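Local atomic coordinates of putative adenosine kinase (Schistosoma mansoni, PDB entry 3VAS), a protein that probably phosphorylates adenosine to AMP, as an adenosine kinase of the ribokinase (pfkB) family. Residues His259-Ala262 against Arg263-Asp267; Leu162-Ala165 against His166-Pro170; Asn223-Glu226 against Val227-Ile231. All coordinates share one frame; numbering follows the deposited sequence.

Interaction 1. Residues His259-Ala262 against Arg263-Asp267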
loop_
_atom_site.group_PDB
_atom_site.type_symbol
_atom_site.label_atom_id
_atom_site.label_comp_id
_atom_site.label_asym_id
_atom_site.label_seq_id
_atom_site.Cartn_x
_atom_site.Cartn_y
_atom_site.Cartn_z
ATOM N N HIS A 259 -0.909 -18.786 9.903
ATOM C CA HIS A 259 0.446 -19.143 10.316
ATOM C C HIS A 259 1.206 -19.849 9.191
ATOM O O HIS A 259 2.367 -19.537 8.926
ATOM C CB HIS A 259 0.423 -20.033 11.564
ATOM C CG HIS A 259 0.077 -19.301 12.825
ATOM N ND1 HIS A 259 0.995 -19.075 13.829
ATOM C CD2 HIS A 259 -1.083 -18.740 13.241
ATOM C CE1 HIS A 259 0.413 -18.411 14.813
ATOM N NE2 HIS A 259 -0.848 -18.196 14.483
ATOM N N ALA A 260 0.545 -20.799 8.534
ATOM C CA ALA A 260 1.154 -21.529 7.424
ATOM C C ALA A 260 1.563 -20.596 6.281
ATOM O O ALA A 260 2.615 -20.776 5.673
ATOM C CB ALA A 260 0.214 -22.619 6.917
ATOM N N THR A 261 0.731 -19.599 6.000
ATOM C CA THR A 261 1.034 -18.628 4.953
ATOM C C THR A 261 2.273 -17.810 5.304
ATOM O O THR A 261 3.134 -17.574 4.454
ATOM C CB THR A 261 -0.157 -17.677 4.701
ATOM O OG1 THR A 261 -1.243 -18.409 4.119
ATOM C CG2 THR A 261 0.241 -16.546 3.763
ATOM N N ALA A 262 2.361 -17.389 6.564
ATOM C CA ALA A 262 3.500 -16.602 7.029
ATOM C C ALA A 262 4.795 -17.390 6.862
ATOM O O ALA A 262 5.795 -16.865 6.376
ATOM C CB ALA A 262 3.304 -16.187 8.483
ATOM N N ARG A 263 4.754 -18.659 7.257
ATOM C CA ARG A 263 5.887 -19.569 7.118
ATOM C C ARG A 263 6.238 -19.793 5.646
ATOM O O ARG A 263 7.405 -19.726 5.254
ATOM C CB ARG A 263 5.561 -20.898 7.812
ATOM C CG ARG A 263 6.549 -22.041 7.582
ATOM C CD ARG A 263 7.965 -21.675 7.996
ATOM N NE ARG A 263 8.022 -21.013 9.292
ATOM C CZ ARG A 263 8.853 -20.017 9.583
ATOM N NH1 ARG A 263 9.698 -19.562 8.668
ATOM N NH2 ARG A 263 8.834 -19.473 10.791
ATOM N N TYR A 264 5.217 -20.046 4.836
ATOM C CA TYR A 264 5.411 -20.315 3.416
ATOM C C TYR A 264 6.051 -19.134 2.687
ATOM O O TYR A 264 7.004 -19.310 1.928
ATOM C CB TYR A 264 4.077 -20.683 2.763
ATOM C CG TYR A 264 4.185 -21.100 1.314
ATOM C CD1 TYR A 264 4.321 -22.441 0.967
ATOM C CD2 TYR A 264 4.136 -20.155 0.294
ATOM C CE1 TYR A 264 4.408 -22.828 -0.363
ATOM C CE2 TYR A 264 4.226 -20.532 -1.033
ATOM C CZ TYR A 264 4.359 -21.869 -1.357
ATOM O OH TYR A 264 4.448 -22.242 -2.678
ATOM N N ILE A 265 5.522 -17.936 2.914
ATOM C CA ILE A 265 6.038 -16.735 2.264
ATOM C C ILE A 265 7.474 -16.439 2.694
ATOM O O ILE A 265 8.318 -16.072 1.876
ATOM C CB ILE A 265 5.138 -15.512 2.542
ATOM C CG1 ILE A 265 3.777 -15.693 1.865
ATOM C CG2 ILE A 265 5.806 -14.223 2.062
ATOM C CD1 ILE A 265 2.869 -14.478 1.989
ATOM N N ALA A 266 7.747 -16.610 3.982
ATOM C CA ALA A 266 9.084 -16.391 4.523
ATOM C C ALA A 266 10.115 -17.341 3.916
ATOM O O ALA A 266 11.276 -16.972 3.736
ATOM C CB ALA A 266 9.067 -16.538 6.043
ATOM N N ASP A 267 9.685 -18.559 3.602
ATOM C CA ASP A 267 10.612 -19.598 3.159
ATOM C C ASP A 267 10.764 -19.723 1.644
ATOM O O ASP A 267 11.602 -20.491 1.175
ATOM C CB ASP A 267 10.224 -20.961 3.745
ATOM C CG ASP A 267 10.411 -21.025 5.245
ATOM O OD1 ASP A 267 10.962 -20.065 5.828
ATOM O OD2 ASP A 267 10.021 -22.049 5.839
#
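Helix 257-267 of this ribokinase-family kinase carries the contact, and its buried side is led by T261 and I265, one turn apart. The two side chains lie side by side and point the same way, T261 CG2 meeting I265 CD1 at 3.8 Å. The methyl of T261 is placed there by a torsion that sets CG2 anti to the backbone N and turns OG1 back beside that N (chi1 -68°), where OG1 can share its single proton between T257 O, one turn back, and A244 O. I265 CG1 also leans over the backbone, 3.3 Å from T261 O, the same oxygen that accepts from I265 N at 2.9 Å. Three more i to i+4 bonds run beside it: R263 N to H259 O, Y264 N to A260 O at 2.8 Å, and A266 N to A262 O. Y247 of helix 241-250 touches T261, Y264 and I265, while V280 packs on I265 and A266. R263 bends at chi2 and chi3, and its NH1 reaches D267 OD1 at 3.1 Å in a salt bridge. D267 meets the guanidinium at its edge and in its plane, but NH1 lies 34° out of the carboxylate's own plane, on the syn side. R263 NH2 is hydrogen-bonded to T292 OG1 of strand 287-293. The threonine hydroxyl is thus satisfied by backbone, leaving its methyl for apolar packing, while two partners, D267 and T292, limit the rotation of the guanidinium.

Interaction 2. Residues Leu162-Ala165 against His166-Pro170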
loop_
_atom_site.group_PDB
_atom_site.type_symbol
_atom_site.label_atom_id
_atom_site.label_comp_id
_atom_site.label_asym_id
_atom_site.label_seq_id
_atom_site.Cartn_x
_atom_site.Cartn_y
_atom_site.Cartn_z
ATOM N N LEU A 162 0.846 3.918 -16.688
ATOM C CA LEU A 162 2.217 3.920 -16.184
ATOM C C LEU A 162 3.037 2.886 -16.946
ATOM O O LEU A 162 2.681 1.706 -16.986
ATOM C CB LEU A 162 2.244 3.623 -14.687
ATOM C CG LEU A 162 3.624 3.482 -14.045
ATOM C CD1 LEU A 162 4.378 4.814 -14.053
ATOM C CD2 LEU A 162 3.475 2.941 -12.637
ATOM N N SER A 163 4.124 3.333 -17.566
ATOM C CA SER A 163 4.868 2.470 -18.475
ATOM C C SER A 163 6.333 2.325 -18.100
ATOM O O SER A 163 6.897 3.160 -17.400
ATOM C CB SER A 163 4.769 2.992 -19.908
ATOM O OG SER A 163 5.415 4.244 -20.030
ATOM N N LEU A 164 6.940 1.253 -18.593
ATOM C CA LEU A 164 8.362 1.024 -18.418
ATOM C C LEU A 164 9.155 2.129 -19.116
ATOM O O LEU A 164 10.236 2.508 -18.663
ATOM C CB LEU A 164 8.740 -0.349 -18.981
ATOM C CG LEU A 164 10.127 -0.903 -18.667
ATOM C CD1 LEU A 164 10.394 -0.894 -17.165
ATOM C CD2 LEU A 164 10.265 -2.309 -19.233
ATOM N N ALA A 165 8.604 2.647 -20.214
ATOM C CA ALA A 165 9.232 3.738 -20.951
ATOM C C ALA A 165 9.423 4.987 -20.095
ATOM O O ALA A 165 10.442 5.670 -20.203
ATOM C CB ALA A 165 8.430 4.075 -22.207
ATOM N N HIS A 166 8.439 5.289 -19.255
ATOM C CA HIS A 166 8.509 6.480 -18.415
ATOM C C HIS A 166 9.489 6.258 -17.276
ATOM O O HIS A 166 10.249 7.152 -16.908
ATOM C CB HIS A 166 7.133 6.827 -17.859
ATOM C CG HIS A 166 7.170 7.848 -16.767
ATOM N ND1 HIS A 166 7.318 9.197 -17.015
ATOM C CD2 HIS A 166 7.095 7.716 -15.422
ATOM C CE1 HIS A 166 7.324 9.853 -15.868
ATOM N NE2 HIS A 166 7.192 8.979 -14.886
ATOM N N ILE A 167 9.464 5.051 -16.727
ATOM C CA ILE A 167 10.343 4.664 -15.633
ATOM C C ILE A 167 11.809 4.631 -16.074
ATOM O O ILE A 167 12.707 4.939 -15.290
ATOM C CB ILE A 167 9.914 3.296 -15.062
ATOM C CG1 ILE A 167 8.519 3.410 -14.440
ATOM C CG2 ILE A 167 10.909 2.787 -14.035
ATOM C CD1 ILE A 167 7.899 2.078 -14.074
ATOM N N GLU A 168 12.046 4.287 -17.335
ATOM C CA GLU A 168 13.410 4.123 -17.831
ATOM C C GLU A 168 14.043 5.408 -18.363
ATOM O O GLU A 168 15.192 5.395 -18.807
ATOM C CB GLU A 168 13.476 3.018 -18.889
ATOM C CG GLU A 168 13.297 1.618 -18.324
ATOM C CD GLU A 168 13.432 0.536 -19.377
ATOM O OE1 GLU A 168 13.041 0.777 -20.542
ATOM O OE2 GLU A 168 13.936 -0.555 -19.039
ATOM N N GLN A 169 13.301 6.510 -18.323
ATOM C CA GLN A 169 13.878 7.810 -18.657
ATOM C C GLN A 169 15.034 8.074 -17.705
ATOM O O GLN A 169 14.917 7.807 -16.512
ATOM C CB GLN A 169 12.842 8.917 -18.503
ATOM C CG GLN A 169 11.814 8.986 -19.603
ATOM C CD GLN A 169 10.849 10.130 -19.393
ATOM O OE1 GLN A 169 10.915 11.145 -20.084
ATOM N NE2 GLN A 169 9.955 9.979 -18.424
ATOM N N PRO A 170 16.160 8.580 -18.231
ATOM C CA PRO A 170 17.342 8.856 -17.405
ATOM C C PRO A 170 17.031 9.641 -16.126
ATOM O O PRO A 170 17.593 9.326 -15.076
ATOM C CB PRO A 170 18.227 9.674 -18.343
ATOM C CG PRO A 170 17.900 9.132 -19.697
ATOM C CD PRO A 170 16.422 8.818 -19.662
#
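E168 sets out from its CB over the backbone of L164, CB standing 3.3 Å from L164 O. The next atom, CG, comes closer still, at 3.2 Å from L164 O, and also meets L164 CD1. Beyond it the carboxylate carbon CD lies 3.7 Å from L164 CG, the two side chains crossing at a slant. OE1 and OE2 both stay near that CG, and OE2 goes on to a salt bridge with K198 of helix 189-205, whose side chain also touches L164. The same carbonyl, L164 O, accepts from E168 N at 2.9 Å. E168 directly follows a single short turn, helix 164-167, with S163 as its N-cap: OG, held between the backbone N and the carbonyl carbon (chi1 66°), accepts from H166 N at 3.3 Å. S163 O accepts from I167 N, and only weakly from H166 N. Just before the cap residue, L162 CD1 approaches the H166 ring obliquely, 4.2 Å from CD2, and lies near I167 CG1. The ring's NE2 is bonded to E128 O, and V104 of strand 101-107 touches both L162 and H166. Where the turn ends, Q169 NE2 reaches back to H166 O at 3.2 Å, the bond straight at 169° and in the carbonyl plane, on a lone pair.

Interaction 3. Residues Asn223-Glu226 against Val227-Ile231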
loop_
_atom_site.group_PDB
_atom_site.type_symbol
_atom_site.label_atom_id
_atom_site.label_comp_id
_atom_site.label_asym_id
_atom_site.label_seq_id
_atom_site.Cartn_x
_atom_site.Cartn_y
_atom_site.Cartn_z
ATOM N N ASN A 223 -3.851 -13.122 -9.432
ATOM C CA ASN A 223 -2.522 -12.750 -9.892
ATOM C C ASN A 223 -1.464 -13.455 -9.073
ATOM O O ASN A 223 -0.458 -12.858 -8.681
ATOM C CB ASN A 223 -2.336 -11.237 -9.818
ATOM C CG ASN A 223 -3.319 -10.496 -10.697
ATOM O OD1 ASN A 223 -4.373 -10.060 -10.235
ATOM N ND2 ASN A 223 -2.989 -10.366 -11.978
ATOM N N THR A 224 -1.717 -14.733 -8.815
ATOM C CA THR A 224 -0.868 -15.550 -7.963
ATOM C C THR A 224 0.564 -15.581 -8.480
ATOM O O THR A 224 1.500 -15.404 -7.707
ATOM C CB THR A 224 -1.405 -16.993 -7.871
ATOM O OG1 THR A 224 -2.832 -16.968 -7.737
ATOM C CG2 THR A 224 -0.797 -17.713 -6.688
ATOM N N LYS A 225 0.725 -15.802 -9.784
ATOM C CA LYS A 225 2.047 -15.843 -10.415
ATOM C C LYS A 225 2.843 -14.582 -10.100
ATOM O O LYS A 225 3.997 -14.661 -9.686
ATOM C CB LYS A 225 1.915 -16.053 -11.938
ATOM C CG LYS A 225 3.226 -16.060 -12.748
ATOM C CD LYS A 225 3.654 -14.642 -13.182
ATOM C CE LYS A 225 4.093 -14.573 -14.641
ATOM N NZ LYS A 225 2.957 -14.339 -15.567
ATOM N N GLU A 226 2.221 -13.420 -10.295
ATOM C CA GLU A 226 2.892 -12.139 -10.065
ATOM C C GLU A 226 3.224 -11.902 -8.586
ATOM O O GLU A 226 4.289 -11.365 -8.262
ATOM C CB GLU A 226 2.059 -10.970 -10.604
ATOM C CG GLU A 226 1.915 -10.913 -12.133
ATOM C CD GLU A 226 0.639 -11.580 -12.634
ATOM O OE1 GLU A 226 0.125 -12.486 -11.946
ATOM O OE2 GLU A 226 0.143 -11.190 -13.711
ATOM N N VAL A 227 2.312 -12.282 -7.693
ATOM C CA VAL A 227 2.553 -12.112 -6.261
ATOM C C VAL A 227 3.753 -12.949 -5.821
ATOM O O VAL A 227 4.645 -12.458 -5.127
ATOM C CB VAL A 227 1.315 -12.480 -5.402
ATOM C CG1 VAL A 227 1.675 -12.484 -3.910
ATOM C CG2 VAL A 227 0.155 -11.518 -5.678
ATOM N N ASP A 228 3.786 -14.207 -6.244
ATOM C CA ASP A 228 4.871 -15.096 -5.849
ATOM C C ASP A 228 6.193 -14.676 -6.470
ATOM O O ASP A 228 7.250 -14.834 -5.860
ATOM C CB ASP A 228 4.552 -16.550 -6.197
ATOM C CG ASP A 228 3.594 -17.186 -5.209
ATOM O OD1 ASP A 228 3.383 -16.602 -4.121
ATOM O OD2 ASP A 228 3.062 -18.272 -5.519
ATOM N N GLU A 229 6.142 -14.140 -7.683
ATOM C CA GLU A 229 7.366 -13.664 -8.306
ATOM C C GLU A 229 7.918 -12.461 -7.541
ATOM O O GLU A 229 9.120 -12.382 -7.285
ATOM C CB GLU A 229 7.160 -13.324 -9.781
ATOM C CG GLU A 229 8.452 -12.902 -10.465
ATOM C CD GLU A 229 8.365 -12.923 -11.983
ATOM O OE1 GLU A 229 7.317 -12.533 -12.540
ATOM O OE2 GLU A 229 9.358 -13.332 -12.620
ATOM N N MET A 230 7.035 -11.536 -7.171
ATOM C CA MET A 230 7.431 -10.370 -6.386
ATOM C C MET A 230 8.020 -10.763 -5.024
ATOM O O MET A 230 9.047 -10.227 -4.611
ATOM C CB MET A 230 6.257 -9.405 -6.208
ATOM C CG MET A 230 5.823 -8.715 -7.498
ATOM S SD MET A 230 7.186 -7.877 -8.334
ATOM C CE MET A 230 7.594 -6.632 -7.135
ATOM N N ILE A 231 7.368 -11.699 -4.339
ATOM C CA ILE A 231 7.874 -12.192 -3.064
ATOM C C ILE A 231 9.321 -12.670 -3.207
ATOM O O ILE A 231 10.147 -12.445 -2.316
ATOM C CB ILE A 231 6.978 -13.312 -2.485
ATOM C CG1 ILE A 231 5.615 -12.740 -2.080
ATOM C CG2 ILE A 231 7.635 -13.969 -1.286
ATOM C CD1 ILE A 231 4.647 -13.775 -1.544
#
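V227 and N223 meet at the close-packed side of this first turn of helix 224-231. V227 CG2 lies 3.3 Å from N223 O, and V227 N donates to the same oxygen at 3.0 Å. Its first torsion sets CG1 anti to the backbone N and leaves CG2 beside that N (chi1 172°), which brings CG2 over the carbonyl. Three residues on, nearly a turn, M230 does much the same to E226: its CG stands 3.2 Å from E226 O while M230 N bonds to that oxygen. Both of these side chains are buried, V227 against F212, L214 and Y247, M230 against F210, F212 and M196, so two apolar groups shield backbone oxygens that are already engaged.

T224 and D228 make a looser pair. They run alongside each other in the same direction, but T224 CG2 comes no nearer than 4.1 Å to D228 OD2, and each polar end is satisfied elsewhere: T224 OG1 by S220 O, D228 OD1 by Y247 OH and OD2 by H251 NE2. Loosest is the side of K225, which is exposed to solvent. Its CD is 4.3 Å from E229 OE1, yet NZ stays 5.6 Å from that oxygen, so there is no salt bridge and any attraction between the opposite charges is probably weak. E229 OE1 is instead bonded to Y193 OH of helix 189-205. The backbone bonds D228 N to T224 O and E229 N to K225 O run on regardless of which side is packed. N223, at the N-cap position but without a side-chain capping bond, joins helix 217-222 to helix 224-231. The result is an amphipathic helix start, one side on strand 209-213, flanks against helices 189-205 and 241-250, and K225 on the solvent side, as in the alpha/beta layering of ribokinase-like kinases.

How the interactions relate
Each interaction has a buried side (T261 and I265; L162, H166 and I167; V227 and M230) and an outer one (D267; A165 and E168; K225), interaction 3 lying nearest the chain's centre, about 16 Å between centres against about 20 and 21 Å. Interactions 1 and 3 pack directly, I265 CG2 on I231 CD1 at 3.8 Å; Y247 and H251 serve both. Interaction 2 touches neither, though helix 189-205 borders both 162-170 and 223-231. Their chemistry also differs: 259-267 carries an internal salt bridge, 162-170 caps a short turn with serine and sends its glutamate to an outside lysine, and in 223-231 K225 and E229 form no salt bridge with each other, the glutamate going to Y193.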